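Local coordinates for UDP-L-Rhamnose Synthase (Acanthamoeba polyphaga mimivirus, PDB 7JID), which probably makes UDP-L-rhamnose, using NADP(H) as the redox cofactor, at residues M4-G16 / L23-A37. Residues are numbered along the deposited sequence; the frame is centred on the assembly and turned at random.
Sequences MKWLIFGNKGWIG and LEQQGEQVVGAQSRA. With NAP (NADP nicotinamide-adenine-dinucleotide phosphate), chain D.
Leu-23 sets its CD2 methyl over the six-membered ring of Trp-6, 3.5 Å from the centroid and 8° off the normal, a CH-pi contact joining the end of helix 14-25 to strand 5-9. In the indole plane, Trp-6 NE1 donates to Glu-28 OE1 (2.8 Å); Met-4 N reaches the same oxygen at 2.9 Å from the opposite face of the carboxylate. The Glu-28 chain, folded at chi2 (-68°), turns this oxygen back to the indole, while OE2 pairs with Arg-207. Ile-8 CD1 meets Leu-23 CD1 tip to tip. Alongside, the backbones of 5-9 and 29-32 pair in parallel, Trp-6 O accepting from Val-31 N (2.7 Å) in a nearly straight bond. At the far end Ala-33 CB sits over the Phe-9 ring, 3.4 Å from its centroid, and Ser-35 OG, bonded to Glu-46, lies at the ring edge. This is the first beta-alpha-beta unit of a Rossmann fold: Trp-14 N and Ile-15 N bind the NADP diphosphate, while the Arg-36 guanidinium lies flat over the adenine and grips the 2'-phosphate through NH1 and NH2. The two-pronged grip on the 2'-phosphate is consistent with a preference for NADP over NAD; Glu-28, shared by two donors and a salt bridge, is probably held as carboxylate.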
loop_
_atom_site.group_PDB
_atom_site.type_symbol
_atom_site.label_atom_id
_atom_site.label_comp_id
_atom_site.label_asym_id
_atom_site.label_seq_id
_atom_site.Cartn_x
_atom_site.Cartn_y
_atom_site.Cartn_z
ATOM N N MET A 4 32.139 -5.461 9.413
ATOM C CA MET A 4 30.940 -4.759 9.988
ATOM C C MET A 4 29.840 -5.773 10.333
ATOM O O MET A 4 29.986 -6.962 10.013
ATOM C CB MET A 4 30.372 -3.732 9.000
ATOM C CG MET A 4 31.315 -2.591 8.668
ATOM S SD MET A 4 30.635 -1.375 7.531
ATOM C CE MET A 4 30.000 -2.484 6.273
ATOM N N LYS A 5 28.754 -5.292 10.941
ATOM C CA LYS A 5 27.587 -6.103 11.387
ATOM C C LYS A 5 26.392 -5.817 10.471
ATOM O O LYS A 5 25.993 -4.653 10.390
ATOM C CB LYS A 5 27.212 -5.770 12.832
ATOM C CG LYS A 5 26.219 -6.746 13.440
ATOM C CD LYS A 5 25.739 -6.362 14.805
ATOM C CE LYS A 5 26.739 -6.696 15.888
ATOM N NZ LYS A 5 26.056 -6.779 17.200
ATOM N N TRP A 6 25.874 -6.859 9.822
ATOM C CA TRP A 6 24.806 -6.764 8.794
ATOM C C TRP A 6 23.572 -7.504 9.299
ATOM O O TRP A 6 23.657 -8.756 9.513
ATOM C CB TRP A 6 25.277 -7.356 7.473
ATOM C CG TRP A 6 26.491 -6.734 6.852
ATOM C CD1 TRP A 6 27.772 -6.797 7.326
ATOM C CD2 TRP A 6 26.567 -6.027 5.603
ATOM N NE1 TRP A 6 28.625 -6.125 6.498
ATOM C CE2 TRP A 6 27.922 -5.681 5.394
ATOM C CE3 TRP A 6 25.637 -5.670 4.614
ATOM C CZ2 TRP A 6 28.360 -4.981 4.269
ATOM C CZ3 TRP A 6 26.064 -4.938 3.530
ATOM C CH2 TRP A 6 27.411 -4.641 3.327
ATOM N N LEU A 7 22.487 -6.772 9.523
ATOM C CA LEU A 7 21.206 -7.380 9.925
ATOM C C LEU A 7 20.395 -7.660 8.651
ATOM O O LEU A 7 20.117 -6.689 7.950
ATOM C CB LEU A 7 20.462 -6.424 10.854
ATOM C CG LEU A 7 19.081 -6.898 11.291
ATOM C CD1 LEU A 7 19.177 -8.214 12.046
ATOM C CD2 LEU A 7 18.392 -5.850 12.109
ATOM N N ILE A 8 20.060 -8.917 8.429
ATOM C CA ILE A 8 19.416 -9.362 7.157
ATOM C C ILE A 8 17.995 -9.832 7.462
ATOM O O ILE A 8 17.821 -10.875 8.115
ATOM C CB ILE A 8 20.246 -10.455 6.458
ATOM C CG1 ILE A 8 21.732 -10.085 6.298
ATOM C CG2 ILE A 8 19.599 -10.820 5.116
ATOM C CD1 ILE A 8 21.978 -8.763 5.610
ATOM N N PHE A 9 17.037 -9.152 6.858
ATOM C CA PHE A 9 15.621 -9.572 6.801
ATOM C C PHE A 9 15.427 -10.406 5.534
ATOM O O PHE A 9 15.943 -9.992 4.486
ATOM C CB PHE A 9 14.716 -8.348 6.762
ATOM C CG PHE A 9 14.600 -7.664 8.099
ATOM C CD1 PHE A 9 13.563 -7.947 8.974
ATOM C CD2 PHE A 9 15.554 -6.733 8.483
ATOM C CE1 PHE A 9 13.501 -7.337 10.215
ATOM C CE2 PHE A 9 15.483 -6.113 9.719
ATOM C CZ PHE A 9 14.444 -6.408 10.582
ATOM N N GLY A 10 14.793 -11.565 5.643
ATOM C CA GLY A 10 14.681 -12.512 4.523
ATOM C C GLY A 10 15.923 -13.379 4.385
ATOM O O GLY A 10 16.193 -13.928 3.290
ATOM N N ASN A 11 16.711 -13.522 5.459
ATOM C CA ASN A 11 18.006 -14.235 5.311
ATOM C C ASN A 11 17.818 -15.742 5.068
ATOM O O ASN A 11 18.799 -16.360 4.662
ATOM C CB ASN A 11 18.940 -13.968 6.482
ATOM C CG ASN A 11 18.549 -14.777 7.683
ATOM O OD1 ASN A 11 19.313 -15.642 8.132
ATOM N ND2 ASN A 11 17.371 -14.480 8.195
ATOM N N LYS A 12 16.629 -16.323 5.271
ATOM C CA LYS A 12 16.316 -17.739 4.965
ATOM C C LYS A 12 15.744 -17.862 3.563
ATOM O O LYS A 12 15.514 -18.972 3.104
ATOM C CB LYS A 12 15.291 -18.306 5.951
ATOM C CG LYS A 12 15.718 -18.233 7.403
ATOM C CD LYS A 12 17.113 -18.741 7.642
ATOM C CE LYS A 12 17.186 -19.775 8.747
ATOM N NZ LYS A 12 16.711 -21.098 8.272
ATOM N N GLY A 13 15.486 -16.742 2.907
ATOM C CA GLY A 13 14.912 -16.812 1.561
ATOM C C GLY A 13 15.962 -17.170 0.525
ATOM O O GLY A 13 17.171 -17.243 0.852
ATOM N N TRP A 14 15.536 -17.323 -0.732
ATOM C CA TRP A 14 16.479 -17.705 -1.811
ATOM C C TRP A 14 17.592 -16.661 -1.924
ATOM O O TRP A 14 18.780 -17.030 -1.850
ATOM C CB TRP A 14 15.685 -17.906 -3.098
ATOM C CG TRP A 14 16.499 -18.187 -4.308
ATOM C CD1 TRP A 14 17.410 -19.182 -4.473
ATOM C CD2 TRP A 14 16.410 -17.493 -5.559
ATOM N NE1 TRP A 14 17.926 -19.134 -5.742
ATOM C CE2 TRP A 14 17.332 -18.109 -6.434
ATOM C CE3 TRP A 14 15.674 -16.394 -6.015
ATOM C CZ2 TRP A 14 17.512 -17.670 -7.746
ATOM C CZ3 TRP A 14 15.844 -15.959 -7.309
ATOM C CH2 TRP A 14 16.738 -16.602 -8.168
ATOM N N ILE A 15 17.248 -15.404 -2.212
ATOM C CA ILE A 15 18.257 -14.337 -2.395
ATOM C C ILE A 15 18.928 -14.026 -1.067
ATOM O O ILE A 15 20.122 -13.856 -1.063
ATOM C CB ILE A 15 17.678 -13.114 -3.105
ATOM C CG1 ILE A 15 17.084 -13.544 -4.451
ATOM C CG2 ILE A 15 18.717 -12.027 -3.211
ATOM C CD1 ILE A 15 16.520 -12.387 -5.251
ATOM N N GLY A 16 18.167 -13.889 0.016
ATOM C CA GLY A 16 18.794 -13.509 1.293
ATOM C C GLY A 16 19.822 -14.519 1.747
ATOM O O GLY A 16 20.872 -14.073 2.258
ATOM N N LEU A 23 28.391 -12.473 2.195
ATOM C CA LEU A 23 28.836 -11.518 3.240
ATOM C C LEU A 23 29.780 -12.251 4.205
ATOM O O LEU A 23 30.792 -11.636 4.637
ATOM C CB LEU A 23 27.606 -10.944 3.956
ATOM C CG LEU A 23 26.913 -9.764 3.250
ATOM C CD1 LEU A 23 25.615 -9.420 3.968
ATOM C CD2 LEU A 23 27.775 -8.525 3.163
ATOM N N GLU A 24 29.484 -13.521 4.483
ATOM C CA GLU A 24 30.205 -14.350 5.482
ATOM C C GLU A 24 31.551 -14.789 4.895
ATOM O O GLU A 24 32.555 -14.707 5.629
ATOM C CB GLU A 24 29.316 -15.500 5.941
ATOM C CG GLU A 24 28.314 -15.027 6.977
ATOM C CD GLU A 24 27.564 -16.115 7.709
ATOM O OE1 GLU A 24 27.267 -17.149 7.077
ATOM O OE2 GLU A 24 27.258 -15.911 8.901
ATOM N N GLN A 25 31.589 -15.147 3.608
ATOM C CA GLN A 25 32.856 -15.482 2.896
ATOM C C GLN A 25 33.762 -14.236 2.841
ATOM O O GLN A 25 34.993 -14.395 2.887
ATOM C CB GLN A 25 32.547 -16.092 1.520
ATOM C CG GLN A 25 32.895 -15.209 0.329
ATOM C CD GLN A 25 32.437 -15.789 -0.992
ATOM O OE1 GLN A 25 31.777 -16.829 -1.052
ATOM N NE2 GLN A 25 32.793 -15.118 -2.075
ATOM N N GLN A 26 33.186 -13.033 2.771
ATOM C CA GLN A 26 33.925 -11.748 2.739
ATOM C C GLN A 26 34.410 -11.347 4.144
ATOM O O GLN A 26 35.021 -10.275 4.257
ATOM C CB GLN A 26 33.053 -10.640 2.148
ATOM C CG GLN A 26 32.785 -10.795 0.661
ATOM C CD GLN A 26 32.177 -9.545 0.074
ATOM O OE1 GLN A 26 31.921 -8.578 0.775
ATOM N NE2 GLN A 26 31.867 -9.579 -1.206
ATOM N N GLY A 27 34.115 -12.139 5.179
ATOM C CA GLY A 27 34.575 -11.881 6.560
ATOM C C GLY A 27 33.644 -10.949 7.325
ATOM O O GLY A 27 34.070 -10.401 8.365
ATOM N N GLU A 28 32.415 -10.732 6.840
ATOM C CA GLU A 28 31.450 -9.865 7.559
ATOM C C GLU A 28 30.676 -10.688 8.589
ATOM O O GLU A 28 30.546 -11.916 8.429
ATOM C CB GLU A 28 30.482 -9.169 6.599
ATOM C CG GLU A 28 31.172 -8.375 5.510
ATOM C CD GLU A 28 31.928 -7.129 5.924
ATOM O OE1 GLU A 28 31.426 -6.348 6.737
ATOM O OE2 GLU A 28 32.994 -6.883 5.325
ATOM N N GLN A 29 30.168 -10.010 9.617
ATOM C CA GLN A 29 29.260 -10.614 10.618
ATOM C C GLN A 29 27.821 -10.430 10.121
ATOM O O GLN A 29 27.424 -9.313 9.950
ATOM C CB GLN A 29 29.427 -9.966 11.983
ATOM C CG GLN A 29 28.670 -10.716 13.075
ATOM C CD GLN A 29 28.623 -9.976 14.391
ATOM O OE1 GLN A 29 29.223 -8.916 14.554
ATOM N NE2 GLN A 29 27.866 -10.517 15.332
ATOM N N VAL A 30 27.102 -11.522 9.913
ATOM C CA VAL A 30 25.695 -11.507 9.441
ATOM C C VAL A 30 24.798 -11.930 10.606
ATOM O O VAL A 30 25.058 -13.005 11.207
ATOM C CB VAL A 30 25.539 -12.432 8.230
ATOM C CG1 VAL A 30 24.092 -12.628 7.843
ATOM C CG2 VAL A 30 26.342 -11.908 7.058
ATOM N N VAL A 31 23.777 -11.126 10.880
ATOM C CA VAL A 31 22.711 -11.426 11.881
ATOM C C VAL A 31 21.408 -11.607 11.101
ATOM O O VAL A 31 20.995 -10.635 10.446
ATOM C CB VAL A 31 22.589 -10.305 12.931
ATOM C CG1 VAL A 31 21.556 -10.617 14.008
ATOM C CG2 VAL A 31 23.917 -9.950 13.571
ATOM N N GLY A 32 20.855 -12.817 11.091
ATOM C CA GLY A 32 19.499 -13.046 10.556
ATOM C C GLY A 32 18.474 -12.392 11.463
ATOM O O GLY A 32 18.451 -12.725 12.648
ATOM N N ALA A 33 17.652 -11.476 10.955
ATOM C CA ALA A 33 16.612 -10.791 11.748
ATOM C C ALA A 33 15.617 -11.821 12.279
ATOM O O ALA A 33 15.128 -12.690 11.530
ATOM C CB ALA A 33 15.922 -9.718 10.931
ATOM N N GLN A 34 15.316 -11.725 13.573
ATOM C CA GLN A 34 14.249 -12.538 14.201
ATOM C C GLN A 34 12.890 -11.841 14.080
ATOM O O GLN A 34 11.869 -12.559 14.173
ATOM C CB GLN A 34 14.604 -12.821 15.658
ATOM C CG GLN A 34 15.883 -13.641 15.765
ATOM C CD GLN A 34 15.804 -14.914 14.963
ATOM O OE1 GLN A 34 16.524 -15.108 13.974
ATOM N NE2 GLN A 34 14.897 -15.790 15.361
ATOM N N SER A 35 12.842 -10.524 13.880
ATOM C CA SER A 35 11.555 -9.779 13.840
ATOM C C SER A 35 10.938 -9.889 12.438
ATOM O O SER A 35 11.700 -10.023 11.472
ATOM C CB SER A 35 11.711 -8.348 14.284
ATOM O OG SER A 35 12.515 -7.608 13.390
ATOM N N ARG A 36 9.609 -9.894 12.374
ATOM C CA ARG A 36 8.846 -9.741 11.113
ATOM C C ARG A 36 8.869 -8.258 10.755
ATOM O O ARG A 36 8.703 -7.405 11.639
ATOM C CB ARG A 36 7.441 -10.324 11.259
ATOM C CG ARG A 36 7.395 -11.791 11.674
ATOM C CD ARG A 36 8.188 -12.651 10.746
ATOM N NE ARG A 36 7.562 -12.716 9.419
ATOM C CZ ARG A 36 7.911 -13.611 8.509
ATOM N NH1 ARG A 36 8.889 -14.459 8.760
ATOM N NH2 ARG A 36 7.277 -13.700 7.364
ATOM N N ALA A 37 9.105 -7.946 9.483
ATOM C CA ALA A 37 9.340 -6.553 9.059
ATOM C C ALA A 37 8.100 -5.696 9.307
ATOM O O ALA A 37 8.265 -4.519 9.480
ATOM C CB ALA A 37 9.771 -6.487 7.630
HETATM P PA NAP D . 11.831 -16.020 -1.162
HETATM O O1A NAP D . 12.747 -17.213 -1.310
HETATM O O2A NAP D . 10.359 -16.252 -1.022
HETATM O O5B NAP D . 12.431 -15.260 0.091
HETATM C C5B NAP D . 11.665 -14.262 0.767
HETATM C C4B NAP D . 11.919 -14.196 2.265
HETATM O O4B NAP D . 11.262 -13.082 2.852
HETATM C C3B NAP D . 11.387 -15.468 2.911
HETATM O O3B NAP D . 12.497 -15.921 3.722
HETATM C C2B NAP D . 10.224 -14.951 3.747
HETATM O O2B NAP D . 10.213 -15.624 4.970
HETATM C C1B NAP D . 10.581 -13.491 4.022
HETATM N N9A NAP D . 9.516 -12.569 4.364
HETATM C C8A NAP D . 8.442 -12.279 3.642
HETATM N N7A NAP D . 7.703 -11.349 4.250
HETATM C C5A NAP D . 8.318 -11.048 5.401
HETATM C C6A NAP D . 8.021 -10.185 6.477
HETATM N N6A NAP D . 6.925 -9.463 6.432
HETATM N N1A NAP D . 8.914 -10.173 7.527
HETATM C C2A NAP D . 10.020 -10.929 7.490
HETATM N N3A NAP D . 10.377 -11.787 6.522
HETATM C C4A NAP D . 9.529 -11.838 5.458
HETATM O O3 NAP D . 11.942 -14.916 -2.330
HETATM P PN NAP D . 13.299 -14.356 -3.027
HETATM O O1N NAP D . 13.016 -14.696 -4.480
HETATM O O2N NAP D . 14.557 -14.616 -2.311
HETATM O O5D NAP D . 12.986 -12.804 -2.984
HETATM C C5D NAP D . 13.380 -11.806 -2.052
HETATM C C4D NAP D . 12.425 -10.588 -2.234
HETATM O O4D NAP D . 13.205 -9.488 -2.580
HETATM C C3D NAP D . 11.507 -10.854 -3.407
HETATM O O3D NAP D . 10.412 -9.868 -3.510
HETATM C C2D NAP D . 12.663 -10.806 -4.434
HETATM O O2D NAP D . 12.356 -10.663 -5.828
HETATM C C1D NAP D . 13.475 -9.622 -3.980
HETATM P P2B NAP D . 8.943 -16.452 5.440
HETATM O O1X NAP D . 8.916 -17.736 4.731
HETATM O O2X NAP D . 9.398 -16.644 6.899
HETATM O O3X NAP D . 7.622 -15.686 5.305
HETATM O O HOH W 1 15.805 -14.992 10.094
#